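Long-range contacts in TRAP dicarboxylate transporter-DctP subunit (Rhodobacter sphaeroides, PDB 4PE3), which probably captures a small organic acid in the periplasm and hands it to the membrane components of a TRAP transporter: residues P44-Q49 with I66-V71; P104-I109 with E137-Y142; K170-R175 with V208-D213; P230-P235 with I295-W300. All coordinates share one frame; numbering follows the deposited sequence.

Contact 1: P44-Q49 with I66-V71; sequences PNFELQ and IELMPV
Phe46 and Leu68 reach toward each other from opposite directions and supply most of the apolar packing. Leu68 sets CD2 over one face of the Phe46 ring, 4.0 Å from the ring centroid and displaced toward the rim, a CH-pi contact; its CG lies 3.7 Å from Phe46 CE1. The ring reaches the strand because its CG stands anti to the backbone N (chi1 -176°). Farther along the chain, Pro70 CG touches Phe46 CZ at 4.0 Å. Helix 44-59 here covers the outermost strand of a five-stranded sheet, as the helical crossover of the beta-alpha-beta unit formed with strands 32-37 and 65-69; the short axes run antiparallel at 174°. Were Phe46 replaced by an alanine, a gap would probably open between helix and strand, with Leu68 CD2 and the Pro70 ring deprived of their aromatic partner. Gln49 joins through its aliphatic part, CB lying 3.8 Å from Leu68 CD2. No hydrogen bond crosses between the segments; Gln49 OE1 is instead bonded to Ser37 OG.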
loop_
_atom_site.group_PDB
_atom_site.type_symbol
_atom_site.label_atom_id
_atom_site.label_comp_id
_atom_site.label_asym_id
_atom_site.label_seq_id
_atom_site.Cartn_x
_atom_site.Cartn_y
_atom_site.Cartn_z
ATOM N N PRO A 44 4.899 -10.081 -10.418
ATOM C CA PRO A 44 3.831 -9.554 -11.263
ATOM C C PRO A 44 3.737 -8.025 -11.199
ATOM O O PRO A 44 3.286 -7.371 -12.151
ATOM C CB PRO A 44 2.568 -10.232 -10.715
ATOM C CG PRO A 44 2.944 -10.660 -9.333
ATOM C CD PRO A 44 4.402 -10.992 -9.382
ATOM N N ASN A 45 4.157 -7.442 -10.081
ATOM C CA ASN A 45 4.124 -6.001 -9.959
ATOM C C ASN A 45 5.282 -5.376 -10.737
ATOM O O ASN A 45 5.118 -4.327 -11.341
ATOM C CB ASN A 45 4.103 -5.604 -8.482
ATOM C CG ASN A 45 2.779 -5.955 -7.824
ATOM O OD1 ASN A 45 1.718 -5.655 -8.365
ATOM N ND2 ASN A 45 2.846 -6.629 -6.697
ATOM N N PHE A 46 6.443 -6.019 -10.739
ATOM C CA PHE A 46 7.516 -5.593 -11.620
ATOM C C PHE A 46 7.026 -5.554 -13.057
ATOM O O PHE A 46 7.240 -4.597 -13.795
ATOM C CB PHE A 46 8.725 -6.520 -11.525
ATOM C CG PHE A 46 9.866 -6.048 -12.359
ATOM C CD1 PHE A 46 10.718 -5.045 -11.891
ATOM C CD2 PHE A 46 10.086 -6.569 -13.626
ATOM C CE1 PHE A 46 11.758 -4.582 -12.666
ATOM C CE2 PHE A 46 11.126 -6.117 -14.410
ATOM C CZ PHE A 46 11.970 -5.113 -13.921
ATOM N N GLU A 47 6.380 -6.632 -13.494
ATOM C CA GLU A 47 5.860 -6.650 -14.863
ATOM C C GLU A 47 4.873 -5.523 -15.172
ATOM O O GLU A 47 4.909 -4.923 -16.254
ATOM C CB GLU A 47 5.232 -8.008 -15.170
ATOM C CG GLU A 47 6.258 -9.095 -15.364
ATOM C CD GLU A 47 7.142 -8.777 -16.535
ATOM O OE1 GLU A 47 6.615 -8.492 -17.633
ATOM O OE2 GLU A 47 8.346 -8.757 -16.344
ATOM N N LEU A 48 4.010 -5.225 -14.214
ATOM C CA LEU A 48 3.060 -4.132 -14.381
ATOM C C LEU A 48 3.777 -2.787 -14.476
ATOM O O LEU A 48 3.296 -1.865 -15.155
ATOM C CB LEU A 48 2.020 -4.128 -13.247
ATOM C CG LEU A 48 0.899 -5.177 -13.375
ATOM C CD1 LEU A 48 0.172 -5.441 -12.036
ATOM C CD2 LEU A 48 -0.088 -4.758 -14.422
ATOM N N GLN A 49 4.917 -2.679 -13.810
ATOM C CA GLN A 49 5.680 -1.432 -13.849
ATOM C C GLN A 49 6.230 -1.127 -15.241
ATOM O O GLN A 49 6.535 0.031 -15.544
ATOM C CB GLN A 49 6.785 -1.464 -12.793
ATOM C CG GLN A 49 6.234 -1.370 -11.392
ATOM C CD GLN A 49 7.204 -1.802 -10.336
ATOM O OE1 GLN A 49 8.391 -1.951 -10.591
ATOM N NE2 GLN A 49 6.707 -2.032 -9.136
ATOM N N ILE A 66 12.404 5.338 -20.122
ATOM C CA ILE A 66 12.624 4.881 -18.766
ATOM C C ILE A 66 13.212 3.488 -18.861
ATOM O O ILE A 66 12.650 2.620 -19.531
ATOM C CB ILE A 66 11.298 4.750 -17.984
ATOM C CG1 ILE A 66 10.554 6.088 -17.912
ATOM C CG2 ILE A 66 11.531 4.193 -16.576
ATOM C CD1 ILE A 66 11.307 7.188 -17.196
ATOM N N GLU A 67 14.341 3.282 -18.201
ATOM C CA GLU A 67 14.910 1.954 -18.058
ATOM C C GLU A 67 14.553 1.413 -16.680
ATOM O O GLU A 67 15.032 1.923 -15.671
ATOM C CB GLU A 67 16.418 2.025 -18.221
ATOM C CG GLU A 67 17.070 0.685 -18.222
ATOM C CD GLU A 67 18.353 0.690 -19.002
ATOM O OE1 GLU A 67 18.621 -0.336 -19.648
ATOM O OE2 GLU A 67 19.081 1.712 -18.980
ATOM N N LEU A 68 13.720 0.370 -16.635
ATOM C CA LEU A 68 13.251 -0.201 -15.387
ATOM C C LEU A 68 14.166 -1.345 -14.923
ATOM O O LEU A 68 14.340 -2.323 -15.641
ATOM C CB LEU A 68 11.820 -0.720 -15.579
ATOM C CG LEU A 68 11.145 -1.391 -14.383
ATOM C CD1 LEU A 68 10.822 -0.367 -13.312
ATOM C CD2 LEU A 68 9.892 -2.170 -14.852
HETATM N N MSE A 69 14.714 -1.241 -13.724
HETATM C CA MSE A 69 15.691 -2.202 -13.233
HETATM C C MSE A 69 15.171 -2.885 -11.972
HETATM O O MSE A 69 14.668 -2.230 -11.076
HETATM C CB MSE A 69 17.002 -1.476 -12.938
HETATM C CG MSE A 69 17.599 -0.780 -14.160
HETATM SE SE MSE A 69 19.089 0.406 -13.731
HETATM C CE MSE A 69 18.254 1.464 -12.328
ATOM N N PRO A 70 15.301 -4.210 -11.884
ATOM C CA PRO A 70 14.799 -4.893 -10.683
ATOM C C PRO A 70 15.514 -4.449 -9.409
ATOM O O PRO A 70 16.609 -3.872 -9.444
ATOM C CB PRO A 70 15.087 -6.371 -10.952
ATOM C CG PRO A 70 15.438 -6.468 -12.372
ATOM C CD PRO A 70 15.865 -5.136 -12.873
ATOM N N VAL A 71 14.874 -4.697 -8.275
ATOM C CA VAL A 71 15.428 -4.343 -6.976
ATOM C C VAL A 71 16.856 -4.847 -6.829
ATOM O O VAL A 71 17.173 -5.975 -7.199
ATOM C CB VAL A 71 14.530 -4.896 -5.851
ATOM C CG1 VAL A 71 14.496 -6.409 -5.899
ATOM C CG2 VAL A 71 14.987 -4.349 -4.488
#

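Contact 2: P104-I109 with E137-Y142; sequences PAFGLI and ELINPY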
loop_
_atom_site.group_PDB
_atom_site.type_symbol
_atom_site.label_atom_id
_atom_site.label_comp_id
_atom_site.label_asym_id
_atom_site.label_seq_id
_atom_site.Cartn_x
_atom_site.Cartn_y
_atom_site.Cartn_z
ATOM N N PRO A 104 9.261 8.804 11.218
ATOM C CA PRO A 104 8.075 7.936 11.333
ATOM C C PRO A 104 6.935 8.329 10.391
ATOM O O PRO A 104 6.038 7.523 10.132
ATOM C CB PRO A 104 7.635 8.085 12.791
ATOM C CG PRO A 104 8.688 8.913 13.482
ATOM C CD PRO A 104 9.580 9.533 12.457
ATOM N N ALA A 105 6.942 9.557 9.888
ATOM C CA ALA A 105 5.936 9.982 8.922
ATOM C C ALA A 105 5.896 9.064 7.708
ATOM O O ALA A 105 4.848 8.867 7.098
ATOM C CB ALA A 105 6.201 11.411 8.472
ATOM N N PHE A 106 7.057 8.542 7.320
ATOM C CA PHE A 106 7.124 7.677 6.153
ATOM C C PHE A 106 6.292 6.420 6.366
ATOM O O PHE A 106 5.577 5.993 5.457
ATOM C CB PHE A 106 8.582 7.321 5.813
ATOM C CG PHE A 106 9.350 8.433 5.129
ATOM C CD1 PHE A 106 9.111 8.740 3.800
ATOM C CD2 PHE A 106 10.301 9.172 5.821
ATOM C CE1 PHE A 106 9.807 9.759 3.168
ATOM C CE2 PHE A 106 11.000 10.183 5.195
ATOM C CZ PHE A 106 10.756 10.462 3.859
ATOM N N GLY A 107 6.402 5.829 7.552
ATOM C CA GLY A 107 5.653 4.618 7.869
ATOM C C GLY A 107 4.163 4.891 7.897
ATOM O O GLY A 107 3.340 4.100 7.402
ATOM N N LEU A 108 3.804 6.022 8.499
ATOM C CA LEU A 108 2.399 6.361 8.650
ATOM C C LEU A 108 1.710 6.665 7.312
ATOM O O LEU A 108 0.633 6.141 7.020
ATOM C CB LEU A 108 2.210 7.520 9.642
ATOM C CG LEU A 108 0.758 7.936 9.849
ATOM C CD1 LEU A 108 -0.052 6.800 10.474
ATOM C CD2 LEU A 108 0.659 9.199 10.705
ATOM N N ILE A 109 2.327 7.488 6.471
ATOM C CA ILE A 109 1.708 7.789 5.189
ATOM C C ILE A 109 1.717 6.557 4.259
ATOM O O ILE A 109 0.819 6.386 3.433
ATOM C CB ILE A 109 2.390 8.984 4.471
ATOM C CG1 ILE A 109 1.450 9.535 3.413
ATOM C CG2 ILE A 109 3.774 8.598 3.875
ATOM C CD1 ILE A 109 1.946 10.837 2.793
ATOM N N GLU A 137 6.943 17.210 0.488
ATOM C CA GLU A 137 7.546 17.790 1.673
ATOM C C GLU A 137 8.487 16.790 2.316
ATOM O O GLU A 137 9.508 17.170 2.888
ATOM C CB GLU A 137 6.482 18.217 2.698
ATOM C CG GLU A 137 7.101 19.023 3.847
ATOM C CD GLU A 137 6.091 19.579 4.840
ATOM O OE1 GLU A 137 4.879 19.414 4.616
ATOM O OE2 GLU A 137 6.534 20.185 5.846
ATOM N N LEU A 138 8.149 15.500 2.211
ATOM C CA LEU A 138 8.982 14.469 2.789
ATOM C C LEU A 138 10.224 14.186 1.966
ATOM O O LEU A 138 11.280 13.939 2.527
ATOM C CB LEU A 138 8.185 13.167 2.955
ATOM C CG LEU A 138 7.221 13.161 4.136
ATOM C CD1 LEU A 138 6.323 11.940 4.089
ATOM C CD2 LEU A 138 7.996 13.186 5.435
ATOM N N ILE A 139 10.098 14.207 0.646
ATOM C CA ILE A 139 11.205 13.728 -0.173
ATOM C C ILE A 139 11.978 14.773 -0.967
ATOM O O ILE A 139 13.102 14.498 -1.376
ATOM C CB ILE A 139 10.819 12.513 -1.072
ATOM C CG1 ILE A 139 9.972 12.905 -2.284
ATOM C CG2 ILE A 139 10.076 11.477 -0.236
ATOM C CD1 ILE A 139 9.662 11.752 -3.232
ATOM N N ASN A 140 11.446 15.987 -1.121
ATOM C CA ASN A 140 12.247 17.083 -1.682
ATOM C C ASN A 140 13.517 17.296 -0.858
ATOM O O ASN A 140 14.578 17.565 -1.419
ATOM C CB ASN A 140 11.468 18.392 -1.771
ATOM C CG ASN A 140 10.354 18.394 -2.812
ATOM O OD1 ASN A 140 9.544 19.326 -2.826
ATOM N ND2 ASN A 140 10.283 17.371 -3.664
ATOM N N PRO A 141 13.443 17.178 0.472
ATOM C CA PRO A 141 14.675 17.344 1.258
ATOM C C PRO A 141 15.754 16.294 0.980
ATOM O O PRO A 141 16.911 16.479 1.389
ATOM C CB PRO A 141 14.175 17.242 2.706
ATOM C CG PRO A 141 12.772 17.736 2.646
ATOM C CD PRO A 141 12.247 17.170 1.345
ATOM N N TYR A 142 15.385 15.236 0.267
ATOM C CA TYR A 142 16.323 14.207 -0.167
ATOM C C TYR A 142 16.682 14.333 -1.634
ATOM O O TYR A 142 17.397 13.483 -2.162
ATOM C CB TYR A 142 15.733 12.830 0.132
ATOM C CG TYR A 142 15.640 12.616 1.608
ATOM C CD1 TYR A 142 16.782 12.599 2.386
ATOM C CD2 TYR A 142 14.425 12.489 2.229
ATOM C CE1 TYR A 142 16.710 12.419 3.743
ATOM C CE2 TYR A 142 14.335 12.311 3.580
ATOM C CZ TYR A 142 15.478 12.277 4.337
ATOM O OH TYR A 142 15.380 12.104 5.694
#
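Phe106 reaches across from helix 104-110 to Leu138 and Ile139 of helix 131-139 and carries the tight part of the contact. The Phe106 and Leu138 side chains run alongside each other, pointing opposite ways, with Phe106 CE1 3.8 Å from Leu138 CB and Phe106 CZ equally close to Leu138 O, while Leu138 CD2 lies over one ring face, displaced toward the rim. At the ring edge, near its plane, Ile139 CG2 comes to 3.8 Å from Phe106 CE1. That methyl stands anti to the carbonyl carbon of Ile139, whereas CG1 lies between the backbone N and the carbonyl carbon (chi1 75°) and the far end of the chain leads away. Leu138 is forked between two turns of the facing helix: CD2 meets Ala105 CB at 3.9 Å, and CD1 meets Ile109 CG2 at 4.2 Å.

This is helix-to-helix packing within the solute-binding protein fold, made mainly by apolar side chains, with no hydrogen bond from one segment to the other. Met325 of helix 324-339 also touches Ala105 and Leu138, and Ile139 reaches Glu244 and Ser246 on strand 243-248.

The more open side belongs to the 3-10 turn 140-142. There Tyr142, partly exposed, brings CE2 to 4.0 Å from Phe106 CZ, again near the plane of the Phe106 ring, and its own ring engages Arg102 in a cation-pi interaction. Tyr142 N bonds back to Ile139 O, 2.9 Å away, just ahead of the turn.

Contact 3: K170-R175 with V208-D213; sequences KGVKVR and VIDAAD. With ZN (zinc ion), chain F.
Lys173 and Asp210 exchange two hydrogen bonds at the entrance to a pair of parallel strands. The Lys173 amide N donates to Asp210 OD2 over 2.9 Å, nearly straight at 167°, meeting the oxygen on its anti side, somewhat out of the carboxylate plane; Asp210 N returns a bond to Lys173 O, which also receives a weak one from Ala211 N. Having CG beside its own backbone N (chi1 -52°) places the Asp210 carboxylate within reach of the Lys173 amide. Without the carboxylate, as with an alanine here, the Lys173 amide would probably lose this acceptor and Lys173 NZ, 4.2 Å from Asp210 OD1, its neighbouring negative charge.

Arg175 N binds Ala211 O and Asp213 N binds Arg175 O, both at 2.9 Å. The Arg175 side chain bends at chi2 (-95°) and sends NH1 to Asp213 O, 2.9 Å away; the oxygen lies in the guanidinium plane, but NH1 stands above the carbonyl plane. Leu195 O and Ser197 take its NE and NH2.

Around these bonds, Val172 CG1 lies 3.9 Å from Ala211 CB, and Arg175 CB touches both Ala212 CB and Ile209 CD1, each 3.8 Å away.

Strands 173-175 and 211-213 are the central pair of a mixed four-stranded sheet, and strand 211-213 leads into a zinc site: Asp213 OD1 binds the ion with Glu155, Tyr214 and waters, while His238 holds OD2.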
loop_
_atom_site.group_PDB
_atom_site.type_symbol
_atom_site.label_atom_id
_atom_site.label_comp_id
_atom_site.label_asym_id
_atom_site.label_seq_id
_atom_site.Cartn_x
_atom_site.Cartn_y
_atom_site.Cartn_z
ATOM N N LYS A 170 -12.443 -8.985 19.142
ATOM C CA LYS A 170 -12.006 -9.084 20.522
ATOM C C LYS A 170 -11.604 -10.517 20.811
ATOM O O LYS A 170 -12.368 -11.460 20.545
ATOM C CB LYS A 170 -13.102 -8.611 21.486
ATOM C CG LYS A 170 -13.314 -7.112 21.449
ATOM C CD LYS A 170 -14.429 -6.668 22.390
ATOM C CE LYS A 170 -14.544 -5.157 22.468
ATOM N NZ LYS A 170 -14.776 -4.526 21.136
ATOM N N GLY A 171 -10.385 -10.681 21.312
ATOM C CA GLY A 171 -9.888 -11.989 21.710
ATOM C C GLY A 171 -9.299 -12.841 20.591
ATOM O O GLY A 171 -8.720 -13.901 20.852
ATOM N N VAL A 172 -9.444 -12.418 19.340
ATOM C CA VAL A 172 -9.003 -13.232 18.202
ATOM C C VAL A 172 -7.496 -13.169 18.097
ATOM O O VAL A 172 -6.904 -12.090 18.183
ATOM C CB VAL A 172 -9.651 -12.711 16.905
ATOM C CG1 VAL A 172 -9.192 -13.493 15.698
ATOM C CG2 VAL A 172 -11.197 -12.771 17.056
ATOM N N LYS A 173 -6.875 -14.335 17.926
ATOM C CA LYS A 173 -5.447 -14.426 17.694
ATOM C C LYS A 173 -5.193 -14.136 16.228
ATOM O O LYS A 173 -5.575 -14.924 15.378
ATOM C CB LYS A 173 -4.917 -15.808 18.076
ATOM C CG LYS A 173 -4.948 -16.033 19.578
ATOM C CD LYS A 173 -4.826 -17.501 19.984
ATOM C CE LYS A 173 -6.172 -18.261 19.822
ATOM N NZ LYS A 173 -6.238 -19.625 20.476
ATOM N N VAL A 174 -4.592 -12.977 15.949
ATOM C CA VAL A 174 -4.393 -12.502 14.576
ATOM C C VAL A 174 -2.917 -12.380 14.245
ATOM O O VAL A 174 -2.205 -11.593 14.862
ATOM C CB VAL A 174 -5.017 -11.084 14.400
ATOM C CG1 VAL A 174 -4.809 -10.573 12.986
ATOM C CG2 VAL A 174 -6.491 -11.062 14.777
ATOM N N ARG A 175 -2.428 -13.172 13.295
ATOM C CA ARG A 175 -1.075 -12.956 12.805
ATOM C C ARG A 175 -0.940 -11.530 12.260
ATOM O O ARG A 175 -1.659 -11.138 11.343
ATOM C CB ARG A 175 -0.707 -13.979 11.732
ATOM C CG ARG A 175 0.733 -13.838 11.247
ATOM C CD ARG A 175 0.852 -13.005 10.003
ATOM N NE ARG A 175 2.243 -12.990 9.541
ATOM C CZ ARG A 175 2.634 -12.618 8.329
ATOM N NH1 ARG A 175 1.749 -12.193 7.438
ATOM N NH2 ARG A 175 3.928 -12.671 8.016
ATOM N N VAL A 208 -2.910 -22.068 16.434
ATOM C CA VAL A 208 -2.026 -21.071 17.041
ATOM C C VAL A 208 -2.529 -19.662 16.747
ATOM O O VAL A 208 -2.393 -18.740 17.564
ATOM C CB VAL A 208 -0.600 -21.212 16.499
ATOM C CG1 VAL A 208 0.264 -20.044 16.946
ATOM C CG2 VAL A 208 -0.009 -22.543 16.941
ATOM N N ILE A 209 -3.099 -19.485 15.564
ATOM C CA ILE A 209 -3.824 -18.276 15.205
ATOM C C ILE A 209 -5.208 -18.634 14.656
ATOM O O ILE A 209 -5.438 -19.738 14.153
ATOM C CB ILE A 209 -3.064 -17.428 14.150
ATOM C CG1 ILE A 209 -2.691 -18.298 12.945
ATOM C CG2 ILE A 209 -1.819 -16.808 14.768
ATOM C CD1 ILE A 209 -2.057 -17.533 11.791
ATOM N N ASP A 210 -6.119 -17.678 14.753
ATOM C CA ASP A 210 -7.485 -17.780 14.276
ATOM C C ASP A 210 -7.716 -16.966 13.003
ATOM O O ASP A 210 -8.704 -17.138 12.292
ATOM C CB ASP A 210 -8.461 -17.154 15.310
ATOM C CG ASP A 210 -8.305 -17.688 16.737
ATOM O OD1 ASP A 210 -8.395 -18.918 16.948
ATOM O OD2 ASP A 210 -8.182 -16.862 17.681
ATOM N N ALA A 211 -6.797 -16.050 12.729
ATOM C CA ALA A 211 -6.947 -15.073 11.649
ATOM C C ALA A 211 -5.564 -14.525 11.290
ATOM O O ALA A 211 -4.610 -14.689 12.047
ATOM C CB ALA A 211 -7.861 -13.936 12.090
ATOM N N ALA A 212 -5.458 -13.847 10.162
ATOM C CA ALA A 212 -4.168 -13.345 9.738
ATOM C C ALA A 212 -4.237 -12.221 8.755
ATOM O O ALA A 212 -5.057 -12.216 7.846
ATOM C CB ALA A 212 -3.344 -14.480 9.113
ATOM N N ASP A 213 -3.313 -11.280 8.942
ATOM C CA ASP A 213 -2.779 -10.501 7.842
ATOM C C ASP A 213 -1.976 -11.434 6.957
ATOM O O ASP A 213 -1.103 -12.128 7.452
ATOM C CB ASP A 213 -1.875 -9.401 8.431
ATOM C CG ASP A 213 -1.189 -8.566 7.377
ATOM O OD1 ASP A 213 -0.604 -9.138 6.434
ATOM O OD2 ASP A 213 -1.201 -7.319 7.509
HETATM ZN ZN ZN F . -0.077 -8.171 4.785
HETATM O O HOH W 1 0.101 -6.206 5.499
HETATM O O HOH W 2 1.823 -8.706 4.482
#

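Contact 4: P230-P235 with I295-W300; sequences PHPVYP and ITVHDW. With ZN (zinc ion), chain O; EDO (1,2-ethanediol), chain D.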
loop_
_atom_site.group_PDB
_atom_site.type_symbol
_atom_site.label_atom_id
_atom_site.label_comp_id
_atom_site.label_asym_id
_atom_site.label_seq_id
_atom_site.Cartn_x
_atom_site.Cartn_y
_atom_site.Cartn_z
ATOM N N PRO A 230 -12.501 -20.204 6.613
ATOM C CA PRO A 230 -13.524 -19.945 5.594
ATOM C C PRO A 230 -14.388 -18.692 5.824
ATOM O O PRO A 230 -15.478 -18.624 5.286
ATOM C CB PRO A 230 -14.363 -21.236 5.622
ATOM C CG PRO A 230 -14.243 -21.709 7.026
ATOM C CD PRO A 230 -12.877 -21.329 7.506
ATOM N N HIS A 231 -13.843 -17.695 6.509
ATOM C CA HIS A 231 -14.524 -16.423 6.717
ATOM C C HIS A 231 -13.638 -15.229 6.389
ATOM O O HIS A 231 -13.424 -14.340 7.217
ATOM C CB HIS A 231 -14.998 -16.316 8.172
ATOM C CG HIS A 231 -16.145 -17.208 8.492
ATOM N ND1 HIS A 231 -17.395 -17.026 7.948
ATOM C CD2 HIS A 231 -16.229 -18.303 9.281
ATOM C CE1 HIS A 231 -18.208 -17.965 8.397
ATOM N NE2 HIS A 231 -17.521 -18.759 9.195
ATOM N N PRO A 232 -13.127 -15.161 5.156
ATOM C CA PRO A 232 -12.343 -13.977 4.784
ATOM C C PRO A 232 -13.149 -12.684 4.810
ATOM O O PRO A 232 -14.374 -12.715 4.647
ATOM C CB PRO A 232 -11.905 -14.299 3.351
ATOM C CG PRO A 232 -12.953 -15.228 2.833
ATOM C CD PRO A 232 -13.303 -16.085 4.031
ATOM N N VAL A 233 -12.451 -11.559 4.993
ATOM C CA VAL A 233 -13.057 -10.255 4.827
ATOM C C VAL A 233 -12.471 -9.640 3.571
ATOM O O VAL A 233 -11.249 -9.445 3.451
ATOM C CB VAL A 233 -12.853 -9.345 6.051
ATOM C CG1 VAL A 233 -13.618 -8.035 5.881
ATOM C CG2 VAL A 233 -13.330 -10.019 7.322
ATOM N N TYR A 234 -13.356 -9.326 2.628
ATOM C CA TYR A 234 -12.991 -8.761 1.347
ATOM C C TYR A 234 -14.095 -7.812 0.891
ATOM O O TYR A 234 -15.273 -8.207 0.886
ATOM C CB TYR A 234 -12.824 -9.881 0.293
ATOM C CG TYR A 234 -12.634 -9.276 -1.068
ATOM C CD1 TYR A 234 -11.386 -8.812 -1.462
ATOM C CD2 TYR A 234 -13.703 -9.096 -1.929
ATOM C CE1 TYR A 234 -11.198 -8.184 -2.693
ATOM C CE2 TYR A 234 -13.537 -8.469 -3.173
ATOM C CZ TYR A 234 -12.279 -8.026 -3.552
ATOM O OH TYR A 234 -12.153 -7.396 -4.777
ATOM N N PRO A 235 -13.748 -6.565 0.511
ATOM C CA PRO A 235 -12.416 -5.983 0.577
ATOM C C PRO A 235 -11.887 -5.942 1.988
ATOM O O PRO A 235 -12.662 -5.904 2.949
ATOM C CB PRO A 235 -12.636 -4.565 0.023
ATOM C CG PRO A 235 -13.778 -4.717 -0.885
ATOM C CD PRO A 235 -14.697 -5.651 -0.134
ATOM N N ILE A 295 -17.035 -21.209 1.658
ATOM C CA ILE A 295 -16.382 -19.993 2.094
ATOM C C ILE A 295 -17.392 -18.837 2.101
ATOM O O ILE A 295 -18.135 -18.658 1.140
ATOM C CB ILE A 295 -15.193 -19.670 1.187
ATOM C CG1 ILE A 295 -14.134 -20.790 1.296
ATOM C CG2 ILE A 295 -14.592 -18.307 1.547
ATOM C CD1 ILE A 295 -13.073 -20.750 0.198
ATOM N N THR A 296 -17.430 -18.101 3.207
ATOM C CA THR A 296 -18.291 -16.920 3.350
ATOM C C THR A 296 -17.420 -15.686 3.234
ATOM O O THR A 296 -16.503 -15.473 4.027
ATOM C CB THR A 296 -18.989 -16.904 4.706
ATOM O OG1 THR A 296 -19.762 -18.096 4.847
ATOM C CG2 THR A 296 -19.916 -15.699 4.823
ATOM N N VAL A 297 -17.663 -14.875 2.214
ATOM C CA VAL A 297 -16.849 -13.687 2.003
ATOM C C VAL A 297 -17.570 -12.498 2.630
ATOM O O VAL A 297 -18.651 -12.128 2.184
ATOM C CB VAL A 297 -16.606 -13.451 0.521
ATOM C CG1 VAL A 297 -15.733 -12.196 0.292
ATOM C CG2 VAL A 297 -15.954 -14.704 -0.096
ATOM N N HIS A 298 -16.987 -11.936 3.680
ATOM C CA HIS A 298 -17.639 -10.849 4.422
ATOM C C HIS A 298 -17.157 -9.507 3.917
ATOM O O HIS A 298 -15.957 -9.263 3.848
ATOM C CB HIS A 298 -17.287 -10.946 5.892
ATOM C CG HIS A 298 -17.708 -12.220 6.533
ATOM N ND1 HIS A 298 -18.778 -12.274 7.395
ATOM C CD2 HIS A 298 -17.215 -13.479 6.466
ATOM C CE1 HIS A 298 -18.932 -13.503 7.836
ATOM N NE2 HIS A 298 -17.999 -14.252 7.284
ATOM N N ASP A 299 -18.091 -8.634 3.555
ATOM C CA ASP A 299 -17.785 -7.251 3.164
ATOM C C ASP A 299 -18.279 -6.326 4.280
ATOM O O ASP A 299 -19.487 -6.086 4.409
ATOM C CB ASP A 299 -18.485 -6.934 1.838
ATOM C CG ASP A 299 -18.245 -5.501 1.331
ATOM O OD1 ASP A 299 -17.401 -4.747 1.824
ATOM O OD2 ASP A 299 -18.952 -5.106 0.390
ATOM N N TRP A 300 -17.371 -5.855 5.128
ATOM C CA TRP A 300 -17.779 -5.050 6.279
ATOM C C TRP A 300 -18.558 -3.827 5.812
ATOM O O TRP A 300 -18.233 -3.226 4.794
ATOM C CB TRP A 300 -16.564 -4.619 7.095
ATOM C CG TRP A 300 -16.023 -5.627 8.036
ATOM C CD1 TRP A 300 -16.377 -6.950 8.132
ATOM C CD2 TRP A 300 -15.028 -5.408 9.041
ATOM N NE1 TRP A 300 -15.664 -7.550 9.139
ATOM C CE2 TRP A 300 -14.826 -6.629 9.704
ATOM C CE3 TRP A 300 -14.288 -4.295 9.446
ATOM C CZ2 TRP A 300 -13.943 -6.762 10.761
ATOM C CZ3 TRP A 300 -13.392 -4.440 10.467
ATOM C CH2 TRP A 300 -13.232 -5.665 11.126
HETATM ZN ZN ZN O . -18.385 -3.216 0.194
HETATM C C1 EDO D . -9.612 -4.871 -5.016
HETATM O O1 EDO D . -9.796 -6.279 -5.213
HETATM C C2 EDO D . -9.264 -4.560 -3.561
HETATM O O2 EDO D . -10.382 -4.815 -2.723
HETATM O O HOH W 3 -17.972 -20.034 5.815
HETATM O O HOH W 4 -16.741 -2.360 1.096
HETATM O O HOH W 5 -17.323 -3.850 -1.548
HETATM O O HOH W 6 -20.049 -2.531 1.174
#
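His231 and His298 meet rim to rim, their planes 56° apart, with His231 ND1 and His298 NE2 joined by a 2.9 Å hydrogen bond in which either nitrogen could be the donor. Pro232 O also lies at the His298 edge, and a water stands over one face of His231. The Trp300 ring receives Val233 CG1 on one face, 3.9 Å from the centroid of its five-membered ring; Val233 CG1 stands anti to the backbone N (chi1 -175°), which turns this methyl over the indole. The Tyr234 ring has Pro235 CD over one face and an ethanediol oxygen at its edge.

Between the rings the two loops pair their backbones: Thr296 N binds Pro230 O, His298 N binds Pro232 O at 174°, and Tyr234 N binds His298 O. Pro232 CD packs 3.6 Å from Ile295 CG2, and Tyr234 CB 3.7 Å from Val297 CG1.

Asp299 grips a zinc ion with both oxygens, OD2 at 2.0 Å and OD1 at 2.4 Å, and three waters complete the ligands found; Arg305 also bonds OD1. The His298 ring is held at both nitrogens, by Asp164 at ND1 and by His231 at NE2, which fixes its rotation.

How the contacts relate
Contacts 1 and 2 are buried and apolar, without a hydrogen bond between their segments; each centres on one phenylalanine ring with a leucine methyl over a face. Contact 1 sets a helix on a strand and contact 2 one helix against another and the 3-10 turn that follows, their centres about 23 Å apart. Contacts 3 and 4 join extended chains through backbone hydrogen bonds, contact 3 buried within a sheet and contact 4 only partly buried, between loops. Those two lie on the same side of the chain's centre, about 15 Å apart between centres, and strand 157-159 links them: it borders strand 211-213 and bonds the 230-235 backbone. Each carries an aspartate bound to its own zinc ion.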